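Local coordinates for 3-oxoacyl-[acyl-carrier-protein] synthase 2 (Rickettsia rickettsii, PDB 4JGA), which probably catalyses the decarboxylative condensation of malonyl-acyl carrier protein with an acyl-enzyme thioester, lengthening the growing chain in bacterial fatty acid synthesis, at residues A[92-97]-A[126-131]; A[109-114]-A[266-271]; A[133-138]-A[156-161]; A[195-200]-A[310-315]. All blocks are in the same frame, centred on the assembly; numbering follows the deposited sequence.

Interactions 1, 2 and 3 lie within the N-terminal beta-ketoacyl synthase domain family, whereas interaction 4 ties a helix of that family to one of the C-terminal family. Interactions 1 and 3 are neighbours, their centres about 9 Å apart, and they touch where the tip of F94 packs on L160 and I161. Helix 93-109 begins in interaction 1 and ends at interaction 2, whose centre is about 26 Å from that of interaction 1. Along the chain, interaction 3 is nested in the long loop that interaction 2 closes, and interactions 2 and 4 cross, their centres about 20 Å apart. Interactions 1, 3 and 4 all reach the second subunit, so these three lie beside the dimer interface.

Interaction 1 (A[92-97]-A[126-131]); sequences DKFIHY and LGSGIG. With EDO (1,2-ethanediol), chain D.
F94, in the first turn of helix 93-109, lays its ring against the backbone of G131, just beyond strand 122-127. Its chi1 of 87° tucks CG in over the backbone, flanked by N and C, and from there the ring reaches toward the 128-131 loop. CB is still 4.1 Å from G131 O. Farther out, CD1 comes to 3.4 Å from G131 C, and CE1 lies almost as near the same carbonyl carbon. Across the ring from CD1, CD2 meets S128 CB obliquely at 3.8 Å. At the tip, CZ approaches G131 CA. The result is a CH-pi contact: G131 CA stands over the ring centre, 3.9 Å from the centroid and 13° off the normal. Phenylalanine suits this place because a flat, apolar ring can lie on a bare backbone CA and accept its C-H. I95 CG1 covers the opposite face near the rim. Glycine suits position 131 because positive phi combined with a psi of -131° leaves no room for a CB beside I130 O.

Polar groups fix both partners. D92 is the N-cap of the helix, and its OD2 accepts from F94 N at 3.0 Å in a nearly straight bond. S128 OG accepts from G131 N at 2.9 Å, an ST motif, while it is also hydrogen-bonded to A212 O; E213 OE2 takes a further bond from G131 N. In this thiolase-type fold the start of helix 93-109 therefore rests on the loop leaving strand 122-127, with I95 packing on helix 163-172 and G127 bonded to strand 206-213.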
loop_
_atom_site.group_PDB
_atom_site.type_symbol
_atom_site.label_atom_id
_atom_site.label_comp_id
_atom_site.label_asym_id
_atom_site.label_seq_id
_atom_site.Cartn_x
_atom_site.Cartn_y
_atom_site.Cartn_z
ATOM N N ASP A 92 -12.523 10.746 -2.691
ATOM C CA ASP A 92 -12.591 10.766 -1.244
ATOM C C ASP A 92 -11.709 11.907 -0.690
ATOM O O ASP A 92 -10.679 12.276 -1.275
ATOM C CB ASP A 92 -12.127 9.439 -0.652
ATOM C CG ASP A 92 -12.455 9.312 0.827
ATOM O OD1 ASP A 92 -13.633 8.955 1.127
ATOM O OD2 ASP A 92 -11.574 9.626 1.681
ATOM N N LYS A 93 -12.123 12.443 0.440
ATOM C CA LYS A 93 -11.376 13.490 1.123
ATOM C C LYS A 93 -9.930 13.160 1.430
ATOM O O LYS A 93 -9.125 14.069 1.445
ATOM C CB LYS A 93 -12.069 13.893 2.422
ATOM C CG LYS A 93 -13.236 14.810 2.158
ATOM C CD LYS A 93 -14.286 14.707 3.233
ATOM C CE LYS A 93 -13.850 15.325 4.526
ATOM N NZ LYS A 93 -14.714 16.512 4.727
ATOM N N PHE A 94 -9.580 11.886 1.665
ATOM C CA PHE A 94 -8.161 11.570 1.870
ATOM C C PHE A 94 -7.373 12.015 0.654
ATOM O O PHE A 94 -6.272 12.518 0.797
ATOM C CB PHE A 94 -7.861 10.114 2.266
ATOM C CG PHE A 94 -7.686 9.167 1.106
ATOM C CD1 PHE A 94 -8.788 8.545 0.536
ATOM C CD2 PHE A 94 -6.424 8.873 0.608
ATOM C CE1 PHE A 94 -8.649 7.686 -0.537
ATOM C CE2 PHE A 94 -6.281 8.032 -0.465
ATOM C CZ PHE A 94 -7.390 7.421 -1.031
ATOM N N ILE A 95 -7.966 11.907 -0.526
ATOM C CA ILE A 95 -7.314 12.336 -1.758
ATOM C C ILE A 95 -7.267 13.883 -1.835
ATOM O O ILE A 95 -6.259 14.445 -2.259
ATOM C CB ILE A 95 -7.964 11.702 -3.001
ATOM C CG1 ILE A 95 -7.637 10.202 -3.002
ATOM C CG2 ILE A 95 -7.472 12.394 -4.260
ATOM C CD1 ILE A 95 -8.434 9.350 -3.972
ATOM N N HIS A 96 -8.327 14.558 -1.388
ATOM C CA HIS A 96 -8.332 16.006 -1.372
ATOM C C HIS A 96 -7.170 16.498 -0.489
ATOM O O HIS A 96 -6.426 17.372 -0.890
ATOM C CB HIS A 96 -9.601 16.591 -0.795
ATOM C CG HIS A 96 -10.860 16.233 -1.526
ATOM N ND1 HIS A 96 -12.103 16.571 -1.033
ATOM C CD2 HIS A 96 -11.083 15.515 -2.644
ATOM C CE1 HIS A 96 -13.038 16.120 -1.852
ATOM N NE2 HIS A 96 -12.444 15.468 -2.831
ATOM N N TYR A 97 -7.052 15.949 0.707
ATOM C CA TYR A 97 -6.021 16.375 1.626
ATOM C C TYR A 97 -4.624 16.061 1.066
ATOM O O TYR A 97 -3.720 16.887 1.145
ATOM C CB TYR A 97 -6.179 15.710 2.988
ATOM C CG TYR A 97 -7.482 15.975 3.705
ATOM C CD1 TYR A 97 -8.252 17.129 3.458
ATOM C CD2 TYR A 97 -7.958 15.072 4.650
ATOM C CE1 TYR A 97 -9.438 17.365 4.150
ATOM C CE2 TYR A 97 -9.131 15.309 5.346
ATOM C CZ TYR A 97 -9.879 16.433 5.083
ATOM O OH TYR A 97 -11.030 16.625 5.795
ATOM N N LEU A 126 2.801 7.594 -2.156
ATOM C CA LEU A 126 1.805 8.296 -1.385
ATOM C C LEU A 126 0.781 7.259 -0.889
ATOM O O LEU A 126 0.295 6.419 -1.647
ATOM C CB LEU A 126 1.133 9.423 -2.199
ATOM C CG LEU A 126 2.021 10.561 -2.634
ATOM C CD1 LEU A 126 1.334 11.420 -3.668
ATOM C CD2 LEU A 126 2.402 11.393 -1.421
ATOM N N GLY A 127 0.524 7.287 0.416
ATOM C CA GLY A 127 -0.328 6.256 1.017
ATOM C C GLY A 127 -1.403 6.792 1.932
ATOM O O GLY A 127 -1.530 8.015 2.149
ATOM N N SER A 128 -2.179 5.837 2.440
ATOM C CA SER A 128 -3.191 6.041 3.464
ATOM C C SER A 128 -3.313 4.736 4.251
ATOM O O SER A 128 -3.000 3.675 3.737
ATOM C CB SER A 128 -4.527 6.403 2.821
ATOM O OG SER A 128 -5.484 6.766 3.809
ATOM N N GLY A 129 -3.722 4.807 5.505
ATOM C CA GLY A 129 -3.894 3.585 6.296
ATOM C C GLY A 129 -5.186 2.875 5.955
ATOM O O GLY A 129 -5.227 1.641 5.796
ATOM N N ILE A 130 -6.254 3.669 5.869
ATOM C CA ILE A 130 -7.592 3.164 5.573
ATOM C C ILE A 130 -8.088 3.662 4.230
ATOM O O ILE A 130 -8.833 2.976 3.585
ATOM C CB ILE A 130 -8.608 3.562 6.649
ATOM C CG1 ILE A 130 -7.998 3.318 8.009
ATOM C CG2 ILE A 130 -9.897 2.733 6.514
ATOM C CD1 ILE A 130 -8.952 3.577 9.162
ATOM N N GLY A 131 -7.656 4.828 3.781
ATOM C CA GLY A 131 -8.057 5.278 2.454
ATOM C C GLY A 131 -9.492 5.826 2.408
ATOM O O GLY A 131 -9.884 6.651 3.245
HETATM C C1 EDO D . -8.729 0.215 0.992
HETATM O O1 EDO D . -9.589 0.355 -0.167
HETATM C C2 EDO D . -9.562 0.580 2.180
HETATM O O2 EDO D . -8.972 0.209 3.404
#

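Interaction 2 (A[109-114]-A[266-271]); sequences SGWLPD and YEHALN
W111 and H268 both swing CG away from the backbone N, with chi1 of -178° and -167°; with these torsions the rings stand out from their backbones, a loop and a short helix, and cross at about a right angle. They meet as an offset edge-to-face aromatic pair, at the surface of the thiolase-type fold. The six-membered ring of W111 offers its face and H268 its edge; the centroids are 4.9 Å apart and the planes lie at 70°. Tryptophan suits the place because its broad indole spans the gap and gives a large electron-rich face, while histidine can present a polarised C-H to that face.

Each ring has a nitrogen held by a second partner. W111 NE1 is hydrogen-bonded to T122 OG1, at the start of strand 122-127, and H268 ND1 to E264 OE2, which fixes the rotation of the imidazole; the nearby carboxylate may favour a protonated imidazole, whose C-H would be more positive. P113 CD lies over the indole face opposite H268, toward the rim, so the indole is sandwiched. Both aromatic side chains also touch V206 of strand 206-213.

The approach of W111 is set by the end of helix 93-109. G110, with its positive phi, turns the chain out of the helix, and S109 OG accepts from W111 N at 3.1 Å, forming an ST turn. The same hydroxyl is bonded to V106 O in the helix behind it. The pair's shortest approach is made by H268 CE1, 3.4 Å from W111 CH2, with H268 NE2 following at 3.6 Å from that same carbon.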
loop_
_atom_site.group_PDB
_atom_site.type_symbol
_atom_site.label_atom_id
_atom_site.label_comp_id
_atom_site.label_asym_id
_atom_site.label_seq_id
_atom_site.Cartn_x
_atom_site.Cartn_y
_atom_site.Cartn_z
ATOM N N SER A 109 9.230 22.945 -3.404
ATOM C CA SER A 109 10.490 22.438 -3.926
ATOM C C SER A 109 10.935 23.089 -5.227
ATOM O O SER A 109 12.092 22.965 -5.607
ATOM C CB SER A 109 10.399 20.939 -4.170
ATOM O OG SER A 109 9.559 20.683 -5.273
ATOM N N GLY A 110 10.015 23.717 -5.938
ATOM C CA GLY A 110 10.329 24.288 -7.239
ATOM C C GLY A 110 10.513 23.250 -8.337
ATOM O O GLY A 110 10.849 23.598 -9.473
ATOM N N TRP A 111 10.230 21.975 -8.041
ATOM C CA TRP A 111 10.439 20.939 -9.030
ATOM C C TRP A 111 9.195 20.792 -9.880
ATOM O O TRP A 111 8.234 20.111 -9.522
ATOM C CB TRP A 111 10.790 19.634 -8.349
ATOM C CG TRP A 111 11.079 18.518 -9.297
ATOM C CD1 TRP A 111 10.353 17.350 -9.437
ATOM C CD2 TRP A 111 12.146 18.439 -10.233
ATOM N NE1 TRP A 111 10.899 16.567 -10.423
ATOM C CE2 TRP A 111 11.999 17.210 -10.934
ATOM C CE3 TRP A 111 13.190 19.298 -10.587
ATOM C CZ2 TRP A 111 12.873 16.812 -11.957
ATOM C CZ3 TRP A 111 14.074 18.895 -11.598
ATOM C CH2 TRP A 111 13.907 17.650 -12.266
ATOM N N LEU A 112 9.195 21.475 -11.013
ATOM C CA LEU A 112 8.068 21.455 -11.946
ATOM C C LEU A 112 8.609 21.186 -13.350
ATOM O O LEU A 112 8.419 22.001 -14.234
ATOM C CB LEU A 112 7.376 22.816 -11.981
ATOM C CG LEU A 112 6.407 23.218 -10.861
ATOM C CD1 LEU A 112 5.143 22.403 -10.966
ATOM C CD2 LEU A 112 7.021 23.121 -9.460
ATOM N N PRO A 113 9.294 20.050 -13.535
ATOM C CA PRO A 113 9.919 19.748 -14.805
ATOM C C PRO A 113 8.926 19.703 -15.966
ATOM O O PRO A 113 7.805 19.223 -15.812
ATOM C CB PRO A 113 10.518 18.358 -14.575
ATOM C CG PRO A 113 9.640 17.751 -13.530
ATOM C CD PRO A 113 9.335 18.902 -12.614
ATOM N N ASP A 114 9.326 20.248 -17.099
ATOM C CA ASP A 114 8.552 20.152 -18.339
ATOM C C ASP A 114 9.061 19.052 -19.279
ATOM O O ASP A 114 8.403 18.683 -20.283
ATOM C CB ASP A 114 8.616 21.481 -19.107
ATOM C CG ASP A 114 7.712 22.547 -18.503
ATOM O OD1 ASP A 114 6.840 22.218 -17.697
ATOM O OD2 ASP A 114 7.864 23.729 -18.836
ATOM N N TYR A 266 20.924 14.104 -3.862
ATOM C CA TYR A 266 21.587 15.304 -3.381
ATOM C C TYR A 266 22.228 16.126 -4.500
ATOM O O TYR A 266 22.041 17.318 -4.539
ATOM C CB TYR A 266 22.613 14.940 -2.299
ATOM C CG TYR A 266 23.256 16.109 -1.597
ATOM C CD1 TYR A 266 22.573 17.312 -1.438
ATOM C CD2 TYR A 266 24.539 16.021 -1.097
ATOM C CE1 TYR A 266 23.144 18.389 -0.795
ATOM C CE2 TYR A 266 25.134 17.094 -0.445
ATOM C CZ TYR A 266 24.425 18.277 -0.281
ATOM O OH TYR A 266 24.983 19.378 0.342
ATOM N N GLU A 267 23.014 15.509 -5.378
ATOM C CA GLU A 267 23.672 16.270 -6.456
ATOM C C GLU A 267 22.643 16.976 -7.348
ATOM O O GLU A 267 22.783 18.162 -7.670
ATOM C CB GLU A 267 24.615 15.416 -7.318
ATOM C CG GLU A 267 25.787 14.777 -6.573
ATOM C CD GLU A 267 26.669 15.762 -5.796
ATOM O OE1 GLU A 267 27.064 16.773 -6.386
ATOM O OE2 GLU A 267 26.981 15.550 -4.584
ATOM N N HIS A 268 21.607 16.227 -7.721
ATOM C CA HIS A 268 20.464 16.741 -8.470
ATOM C C HIS A 268 19.852 17.997 -7.828
ATOM O O HIS A 268 19.686 19.024 -8.501
ATOM C CB HIS A 268 19.420 15.650 -8.545
ATOM C CG HIS A 268 18.330 15.907 -9.526
ATOM N ND1 HIS A 268 17.209 16.638 -9.209
ATOM C CD2 HIS A 268 18.154 15.464 -10.789
ATOM C CE1 HIS A 268 16.408 16.672 -10.260
ATOM N NE2 HIS A 268 16.948 15.950 -11.220
ATOM N N ALA A 269 19.611 17.937 -6.527
ATOM C CA ALA A 269 19.150 19.095 -5.770
ATOM C C ALA A 269 20.136 20.279 -5.840
ATOM O O ALA A 269 19.736 21.411 -6.149
ATOM C CB ALA A 269 18.884 18.727 -4.330
ATOM N N LEU A 270 21.411 20.008 -5.569
ATOM C CA LEU A 270 22.437 21.053 -5.627
ATOM C C LEU A 270 22.566 21.672 -7.007
ATOM O O LEU A 270 22.653 22.877 -7.130
ATOM C CB LEU A 270 23.810 20.527 -5.215
ATOM C CG LEU A 270 23.929 20.103 -3.759
ATOM C CD1 LEU A 270 25.277 19.408 -3.536
ATOM C CD2 LEU A 270 23.740 21.301 -2.834
ATOM N N ASN A 271 22.572 20.832 -8.033
ATOM C CA ASN A 271 22.718 21.297 -9.399
ATOM C C ASN A 271 21.646 22.271 -9.840
ATOM O O ASN A 271 21.942 23.115 -10.691
ATOM C CB ASN A 271 22.748 20.135 -10.383
ATOM C CG ASN A 271 24.065 19.376 -10.344
ATOM O OD1 ASN A 271 25.079 19.867 -9.827
ATOM N ND2 ASN A 271 24.054 18.165 -10.875
#

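Interaction 3 (A[133-138]-A[156-161]); sequences LKMIED and IPASLI
M135 and S159 bury the most surface in this contact, with A158 next, and they bring helices 133-146 and 155-159 so close that the CA atoms of M135 and S159 are only 6.0 Å apart. Such a distance demands small residues on one side, which alanine and serine provide. M135 sends CG away from its backbone N (chi1 -176°) and then bends at both following torsions, folding the thioether around A158 rather than stretching past it. CG lies 3.9 Å from A158 CB, and both SD and CE stay 4.2 Å from that methyl, so the flexible methionine curls over a single carbon.

S159 OG is tucked against M135 CG at 3.1 Å, a tight polar-to-apolar contact, and M135 CB lies behind it at 3.7 Å from the same S159 OG. The hydroxyl can sit on such a surface because it is hydrogen-bonded back to F155 O, one turn earlier in its own helix; with OG beside the backbone N, that bond is within easy reach. In the conformer given, I136 CG1 lies near S159 OG, a contact that is less certain.

D92, from the start of helix 93-109, bonds to both partners: its OD1 is hydrogen-bonded to M135 N, and its backbone to that of A158. I136 packs on I136 of the second subunit, and L160 on G129 of the second subunit. This is close packing of helices within the chain, beside the dimer interface, where the acyl pocket probably lies as in related ketoacyl synthases.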
loop_
_atom_site.group_PDB
_atom_site.type_symbol
_atom_site.label_atom_id
_atom_site.label_comp_id
_atom_site.label_asym_id
_atom_site.label_seq_id
_atom_site.Cartn_x
_atom_site.Cartn_y
_atom_site.Cartn_z
ATOM N N LEU A 133 -12.566 5.587 3.173
ATOM C CA LEU A 133 -13.526 5.013 4.110
ATOM C C LEU A 133 -14.904 5.637 3.983
ATOM O O LEU A 133 -15.901 4.918 3.871
ATOM C CB LEU A 133 -13.011 5.151 5.531
ATOM C CG LEU A 133 -13.942 4.578 6.590
ATOM C CD1 LEU A 133 -14.226 3.115 6.301
ATOM C CD2 LEU A 133 -13.377 4.785 7.978
ATOM N N LYS A 134 -14.972 6.966 3.967
ATOM C CA LYS A 134 -16.238 7.670 3.802
ATOM C C LYS A 134 -16.883 7.332 2.426
ATOM O O LYS A 134 -18.082 7.130 2.330
ATOM C CB LYS A 134 -16.039 9.181 3.966
ATOM C CG LYS A 134 -17.280 9.992 3.616
ATOM C CD LYS A 134 -17.196 11.412 4.170
ATOM C CE LYS A 134 -18.324 12.319 3.674
ATOM N NZ LYS A 134 -19.647 11.866 4.190
ATOM N N MET A 135 -16.074 7.270 1.383
ATOM C CA MET A 135 -16.552 6.985 0.043
ATOM C C MET A 135 -17.205 5.604 -0.013
ATOM O O MET A 135 -18.332 5.478 -0.498
ATOM C CB MET A 135 -15.402 7.093 -0.977
ATOM C CG MET A 135 -15.809 6.917 -2.444
ATOM S SD MET A 135 -17.169 7.963 -2.977
ATOM C CE MET A 135 -16.495 9.611 -2.621
ATOM N N ILE A 136 -16.548 4.608 0.581
ATOM C CA ILE A 136 -17.076 3.249 0.584
ATOM C C ILE A 136 -18.303 3.161 1.482
ATOM O O ILE A 136 -19.289 2.574 1.103
ATOM C CB ILE A 136 -16.014 2.202 0.987
ATOM C CG1 ILE A 136 -14.870 2.203 -0.032
ATOM C CG2 ILE A 136 -16.613 0.794 1.067
ATOM C CD1 ILE A 136 -13.681 1.332 0.341
ATOM N N GLU A 137 -18.224 3.758 2.662
ATOM C CA GLU A 137 -19.325 3.751 3.626
ATOM C C GLU A 137 -20.555 4.399 3.024
ATOM O O GLU A 137 -21.612 3.788 2.977
ATOM C CB GLU A 137 -18.894 4.472 4.920
ATOM C CG GLU A 137 -19.998 4.723 5.940
ATOM C CD GLU A 137 -19.457 5.306 7.227
ATOM O OE1 GLU A 137 -18.401 5.955 7.170
ATOM O OE2 GLU A 137 -20.079 5.066 8.296
ATOM N N ASP A 138 -20.406 5.627 2.541
ATOM C CA ASP A 138 -21.530 6.365 1.941
ATOM C C ASP A 138 -22.085 5.633 0.722
ATOM O O ASP A 138 -23.284 5.547 0.552
ATOM C CB ASP A 138 -21.126 7.788 1.529
ATOM C CG ASP A 138 -20.823 8.681 2.713
ATOM O OD1 ASP A 138 -21.093 8.289 3.857
ATOM O OD2 ASP A 138 -20.309 9.783 2.500
ATOM N N ILE A 156 -15.074 3.692 -7.943
ATOM C CA ILE A 156 -13.836 2.915 -7.798
ATOM C C ILE A 156 -12.612 3.817 -7.668
ATOM O O ILE A 156 -11.924 3.767 -6.642
ATOM C CB ILE A 156 -13.669 1.852 -8.908
ATOM C CG1 ILE A 156 -14.799 0.814 -8.825
ATOM C CG2 ILE A 156 -12.310 1.185 -8.788
ATOM C CD1 ILE A 156 -14.806 -0.007 -7.547
ATOM N N PRO A 157 -12.319 4.664 -8.681
ATOM C CA PRO A 157 -11.118 5.519 -8.488
ATOM C C PRO A 157 -11.177 6.415 -7.234
ATOM O O PRO A 157 -10.138 6.693 -6.592
ATOM C CB PRO A 157 -11.055 6.350 -9.803
ATOM C CG PRO A 157 -12.431 6.286 -10.383
ATOM C CD PRO A 157 -12.947 4.906 -9.991
ATOM N N ALA A 158 -12.374 6.877 -6.882
ATOM C CA ALA A 158 -12.531 7.761 -5.729
ATOM C C ALA A 158 -12.171 7.091 -4.414
ATOM O O ALA A 158 -11.846 7.783 -3.439
ATOM C CB ALA A 158 -13.952 8.263 -5.651
ATOM N N SER A 159 -12.242 5.762 -4.406
ATOM C CA SER A 159 -12.025 4.930 -3.240
ATOM C C SER A 159 -10.627 4.281 -3.191
ATOM O O SER A 159 -10.238 3.727 -2.153
ATOM C CB SER A 159 -13.029 3.768 -3.231
ATOM O OG SER A 159 -14.377 4.223 -3.160
ATOM N N LEU A 160 -9.878 4.309 -4.275
ATOM C CA LEU A 160 -8.618 3.577 -4.325
ATOM C C LEU A 160 -7.470 4.359 -3.713
ATOM O O LEU A 160 -7.218 5.503 -4.079
ATOM C CB LEU A 160 -8.272 3.237 -5.762
ATOM C CG LEU A 160 -9.067 2.157 -6.473
ATOM C CD1 LEU A 160 -8.622 2.059 -7.918
ATOM C CD2 LEU A 160 -8.834 0.823 -5.801
ATOM N N ILE A 161 -6.752 3.720 -2.791
ATOM C CA ILE A 161 -5.592 4.377 -2.145
ATOM C C ILE A 161 -4.603 4.962 -3.149
ATOM O O ILE A 161 -4.079 6.064 -2.977
ATOM C CB ILE A 161 -4.909 3.450 -1.104
ATOM C CG1 ILE A 161 -5.846 3.301 0.090
ATOM C CG2 ILE A 161 -3.579 4.039 -0.630
ATOM C CD1 ILE A 161 -5.425 2.314 1.159
#

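Interaction 4 (A[195-200]-A[310-315]); sequences AMRMIK and MLDATI
R197, K200 and D312 form a salt-bridge network between helix 187-200 and the last turn of the helix that holds D312, linking the two halves of the thiolase-type fold. The CA atoms of R197 and D312 are 11.3 Å apart, so long basic side chains are needed to reach the short acid.

Among the charged contacts, R197 NH2 donates to D312 OD2 at 3.2 Å. The oxygen lies in the guanidinium plane, at its edge, but the donor comes from above the carboxylate, 68° out of its plane, and the planes of the two groups are 88° apart. K200, extended from CB to its tip, brings NZ to 3.7 Å from D312 OD1, a long salt bridge.

M196 CE only grazes D312 OD2, at 4.4 Å.

Hydrogen bonds from outside the two segments extend the network: D312 OD2 also accepts from Y283 N of strand 278-287, and K200 NZ is bonded to Y203 OH of the second subunit.

A cation-pi contact joins R197 to the same Y203 of the second subunit.

Water ties all three together: one molecule accepts from R197 NE at 3.1 Å and K200 NZ at 2.8 Å, and donates to D312 OD2 at 2.6 Å.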
loop_
_atom_site.group_PDB
_atom_site.type_symbol
_atom_site.label_atom_id
_atom_site.label_comp_id
_atom_site.label_asym_id
_atom_site.label_seq_id
_atom_site.Cartn_x
_atom_site.Cartn_y
_atom_site.Cartn_z
ATOM N N ALA A 195 10.533 5.749 -0.307
ATOM C CA ALA A 195 10.895 6.731 -1.318
ATOM C C ALA A 195 12.403 7.086 -1.236
ATOM O O ALA A 195 13.083 7.246 -2.260
ATOM C CB ALA A 195 10.041 7.957 -1.156
ATOM N N MET A 196 12.932 7.185 -0.023
ATOM C CA MET A 196 14.353 7.443 0.151
ATOM C C MET A 196 15.189 6.309 -0.440
ATOM O O MET A 196 16.166 6.543 -1.115
ATOM C CB MET A 196 14.675 7.654 1.618
ATOM C CG MET A 196 16.138 7.847 1.924
ATOM S SD MET A 196 16.922 6.259 2.229
ATOM C CE MET A 196 16.326 5.887 3.855
ATOM N N ARG A 197 14.775 5.077 -0.174
ATOM C CA ARG A 197 15.487 3.900 -0.655
ATOM C C ARG A 197 15.468 3.882 -2.187
ATOM O O ARG A 197 16.455 3.526 -2.815
ATOM C CB ARG A 197 14.862 2.632 -0.097
ATOM C CG ARG A 197 15.089 2.420 1.404
ATOM C CD ARG A 197 16.440 1.845 1.706
ATOM N NE ARG A 197 16.833 1.826 3.115
ATOM C CZ ARG A 197 16.422 0.945 4.034
ATOM N NH1 ARG A 197 15.560 -0.044 3.757
ATOM N NH2 ARG A 197 16.880 1.068 5.276
ATOM N N MET A 198 14.348 4.273 -2.766
ATOM C CA MET A 198 14.240 4.344 -4.212
ATOM C C MET A 198 15.317 5.272 -4.838
ATOM O O MET A 198 15.940 4.919 -5.848
ATOM C CB MET A 198 12.851 4.805 -4.580
ATOM C CG MET A 198 12.554 4.811 -6.056
ATOM S SD MET A 198 11.754 3.283 -6.569
ATOM C CE MET A 198 10.192 3.564 -5.701
ATOM N N ILE A 199 15.527 6.435 -4.218
ATOM C CA ILE A 199 16.512 7.397 -4.655
ATOM C C ILE A 199 17.908 6.900 -4.320
ATOM O O ILE A 199 18.788 6.946 -5.173
ATOM C CB ILE A 199 16.257 8.772 -4.031
ATOM C CG1 ILE A 199 14.912 9.310 -4.539
ATOM C CG2 ILE A 199 17.364 9.747 -4.420
ATOM C CD1 ILE A 199 14.438 10.591 -3.887
ATOM N N LYS A 200 18.083 6.380 -3.113
ATOM C CA LYS A 200 19.378 5.863 -2.638
ATOM C C LYS A 200 19.965 4.883 -3.616
ATOM O O LYS A 200 21.165 4.925 -3.899
ATOM C CB LYS A 200 19.221 5.172 -1.292
ATOM C CG LYS A 200 20.479 4.605 -0.677
ATOM C CD LYS A 200 20.150 3.980 0.681
ATOM C CE LYS A 200 21.361 3.330 1.330
ATOM N NZ LYS A 200 20.901 2.538 2.507
ATOM N N MET A 310 19.328 4.012 13.166
ATOM C CA MET A 310 20.613 4.624 13.531
ATOM C C MET A 310 21.799 3.877 12.971
ATOM O O MET A 310 22.746 4.497 12.494
ATOM C CB MET A 310 20.710 4.769 15.044
ATOM C CG MET A 310 19.790 5.851 15.571
ATOM S SD MET A 310 20.010 6.139 17.325
ATOM C CE MET A 310 19.413 4.643 18.052
ATOM N N LEU A 311 21.731 2.545 12.983
ATOM C CA LEU A 311 22.755 1.758 12.317
ATOM C C LEU A 311 22.794 2.055 10.810
ATOM O O LEU A 311 23.861 2.202 10.220
ATOM C CB LEU A 311 22.563 0.251 12.583
ATOM C CG LEU A 311 22.844 -0.207 14.024
ATOM C CD1 LEU A 311 22.449 -1.672 14.193
ATOM C CD2 LEU A 311 24.320 -0.026 14.438
ATOM N N ASP A 312 21.629 2.126 10.206
ATOM C CA ASP A 312 21.477 2.431 8.780
ATOM C C ASP A 312 22.109 3.824 8.506
ATOM O O ASP A 312 22.819 3.995 7.523
ATOM C CB ASP A 312 19.977 2.392 8.407
ATOM C CG ASP A 312 19.709 2.607 6.913
ATOM O OD1 ASP A 312 20.462 2.067 6.119
ATOM O OD2 ASP A 312 18.750 3.328 6.535
ATOM N N ALA A 313 21.904 4.770 9.426
ATOM C CA ALA A 313 22.504 6.124 9.352
ATOM C C ALA A 313 23.996 6.218 9.684
ATOM O O ALA A 313 24.615 7.289 9.506
ATOM C CB ALA A 313 21.749 7.041 10.273
ATOM N N THR A 314 24.572 5.106 10.158
ATOM C CA THR A 314 25.908 5.054 10.709
ATOM C C THR A 314 26.129 6.161 11.763
ATOM O O THR A 314 27.155 6.806 11.796
ATOM C CB THR A 314 26.987 5.038 9.602
ATOM O OG1 THR A 314 26.956 6.270 8.887
ATOM C CG2 THR A 314 26.690 3.970 8.581
ATOM N N ILE A 315 25.152 6.340 12.649
ATOM C CA ILE A 315 25.339 7.170 13.830
ATOM C C ILE A 315 25.160 6.351 15.108
ATOM O O ILE A 315 24.666 5.204 15.079
ATOM C CB ILE A 315 24.358 8.355 13.856
ATOM C CG1 ILE A 315 22.909 7.876 14.038
ATOM C CG2 ILE A 315 24.480 9.175 12.589
ATOM C CD1 ILE A 315 21.960 9.016 14.347
HETATM O O HOH W 1 18.951 3.894 3.956
#